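Local coordinates for invasion-associated protein B (Bartonella henselae, PDB 3DTD) that is of unknown molecular function but belongs to the invasion-associated locus B family and is probably linked to host-cell invasion, at residues 155-158 / 159-162. Numbering follows the deposited sequence.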
ATOM      1  N   PHE C 155      22.316 -32.764  18.233  1.00 36.46           N
ATOM      2  CA  PHE C 155      21.681 -32.844  19.556  1.00 38.38           C
ATOM      3  C   PHE C 155      22.708 -33.026  20.664  1.00 41.06           C
ATOM      4  O   PHE C 155      22.673 -32.314  21.670  1.00 42.01           O
ATOM      5  CB  PHE C 155      20.645 -33.980  19.615  1.00 38.77           C
ATOM      6  CG  PHE C 155      19.827 -34.008  20.888  1.00 41.51           C
ATOM      7  CD1 PHE C 155      18.550 -33.453  20.916  1.00 43.52           C
ATOM      8  CD2 PHE C 155      20.319 -34.613  22.050  1.00 41.35           C
ATOM      9  CE1 PHE C 155      17.785 -33.473  22.085  1.00 43.99           C
ATOM     10  CE2 PHE C 155      19.571 -34.632  23.222  1.00 39.55           C
ATOM     11  CZ  PHE C 155      18.299 -34.062  23.240  1.00 42.33           C
ATOM     12  N   SER C 156      23.605 -33.991  20.477  1.00 41.51           N
ATOM     13  CA  SER C 156      24.623 -34.330  21.472  1.00 37.34           C
ATOM     14  C   SER C 156      25.546 -33.142  21.757  1.00 39.74           C
ATOM     15  O   SER C 156      25.779 -32.802  22.918  1.00 41.88           O
ATOM     16  CB  SER C 156      25.417 -35.566  21.021  1.00 37.41           C
ATOM     17  OG  SER C 156      25.860 -36.342  22.117  1.00 52.88           O
ATOM     18  N   ASN C 157      26.030 -32.494  20.699  1.00 37.05           N
ATOM     19  CA  ASN C 157      26.916 -31.334  20.835  1.00 39.36           C
ATOM     20  C   ASN C 157      26.250 -30.097  21.429  1.00 40.24           C
ATOM     21  O   ASN C 157      26.887 -29.351  22.176  1.00 44.01           O
ATOM     22  CB  ASN C 157      27.572 -30.984  19.499  1.00 42.49           C
ATOM     23  CG  ASN C 157      28.700 -31.931  19.133  1.00 45.01           C
ATOM     24  OD1 ASN C 157      29.346 -32.525  19.998  1.00 48.88           O
ATOM     25  ND2 ASN C 157      28.952 -32.067  17.838  1.00 45.28           N
ATOM     26  N   ALA C 158      24.975 -29.892  21.098  1.00 39.13           N
ATOM     27  CA  ALA C 158      24.186 -28.818  21.696  1.00 37.91           C
ATOM     28  C   ALA C 158      23.896 -29.082  23.179  1.00 36.29           C
ATOM     29  O   ALA C 158      23.927 -28.160  23.990  1.00 36.80           O
ATOM     30  CB  ALA C 158      22.896 -28.582  20.920  1.00 36.07           C
ATOM     31  N   LEU C 159      23.637 -30.340  23.530  1.00 36.49           N
ATOM     32  CA  LEU C 159      23.401 -30.704  24.927  1.00 38.79           C
ATOM     33  C   LEU C 159      24.666 -30.584  25.778  1.00 40.69           C
ATOM     34  O   LEU C 159      24.595 -30.170  26.932  1.00 44.58           O
ATOM     35  CB  LEU C 159      22.788 -32.100  25.035  1.00 37.69           C
ATOM     36  CG  LEU C 159      22.321 -32.585  26.409  1.00 38.13           C
ATOM     37  CD1 LEU C 159      21.410 -31.578  27.113  1.00 37.00           C
ATOM     38  CD2 LEU C 159      21.623 -33.909  26.245  1.00 38.14           C
ATOM     39  N   ASN C 160      25.813 -30.926  25.193  1.00 41.18           N
ATOM     40  CA  ASN C 160      27.124 -30.713  25.814  1.00 42.60           C
ATOM     41  C   ASN C 160      27.419 -29.250  26.126  1.00 42.93           C
ATOM     42  O   ASN C 160      28.017 -28.939  27.157  1.00 46.88           O
ATOM     43  CB  ASN C 160      28.240 -31.265  24.922  1.00 41.89           C
ATOM     44  CG  ASN C 160      28.272 -32.777  24.893  1.00 42.09           C
ATOM     45  OD1 ASN C 160      27.593 -33.434  25.670  1.00 41.95           O
ATOM     46  ND2 ASN C 160      29.062 -33.336  23.986  1.00 41.27           N
ATOM     47  N   ARG C 161      27.005 -28.370  25.217  1.00 45.09           N
ATOM     48  CA  ARG C 161      27.092 -26.926  25.404  1.00 43.31           C
ATOM     49  C   ARG C 161      26.151 -26.442  26.511  1.00 42.48           C
ATOM     50  O   ARG C 161      26.523 -25.574  27.302  1.00 44.92           O
ATOM     51  CB  ARG C 161      26.816 -26.209  24.076  1.00 42.42           C
ATOM     52  CG  ARG C 161      26.879 -24.684  24.121  1.00 43.46           C
ATOM     53  CD  ARG C 161      28.223 -24.164  24.573  1.00 44.87           C
ATOM     54  NE  ARG C 161      28.261 -22.708  24.526  1.00 53.63           N
ATOM     55  CZ  ARG C 161      29.067 -21.950  25.260  1.00 55.25           C
ATOM     56  NH1 ARG C 161      29.914 -22.505  26.118  1.00 57.42           N
ATOM     57  NH2 ARG C 161      29.014 -20.632  25.138  1.00 55.56           N
ATOM     58  N   LEU C 162      24.954 -27.023  26.571  1.00 43.60           N
ATOM     59  CA  LEU C 162      23.989 -26.747  27.633  1.00 45.58           C
ATOM     60  C   LEU C 162      24.496 -27.151  29.020  1.00 48.93           C
ATOM     61  O   LEU C 162      24.225 -26.462  30.007  1.00 50.25           O
ATOM     62  CB  LEU C 162      22.648 -27.427  27.328  1.00 44.06           C
ATOM     63  CG  LEU C 162      21.410 -26.549  27.109  1.00 42.22           C
ATOM     64  CD1 LEU C 162      21.603 -25.455  26.078  1.00 34.12           C
ATOM     65  CD2 LEU C 162      20.214 -27.409  26.772  1.00 34.43           C
TER
HETATM   66  O   HOH W   1      30.434 -31.678  22.233  1.00 46.61           O
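F155 to A158 and L159 to L162 form successive turns at the start of helix 155-168, joined by four i to i+4 backbone hydrogen bonds, from L159 N to F155 O (2.9 Å), N160 N to S156 O, R161 N to N157 O and L162 N to A158 O. The third is the longest at 3.2 Å, and its donor sits above the carbonyl plane of N157. On the buried side, the F155 ring and the L159 side chain run side by side, with CE2 of F155 3.7 Å from CD2 of L159. Four residues apart, they share a flank of the helix, and with CG anti to the backbone N in both (chi1 -173°) they point the same way; both touch M47. W32 meets the F155 ring edge-to-face, and A158 and L162 rest on I34 and M47. The solvent side is polar: the amides of N157 and N160, their planes 59° apart, are linked through a water that donates to OD1 of N157 (2.6 Å) and accepts from ND2 of N160 (2.8 Å). N157 ND2 is hydrogen-bonded to a glycerol, probably from the crystallisation liquor. S156 OG is hydrogen-bonded to R126, while R161, bent at chi2, carries NE to a salt bridge with E27. The arrangement is that of an amphipathic C-terminal alpha-helix, its apolar flank packed on strands 32-39 and 42-52, with F155 and L159 also against helix 119-127.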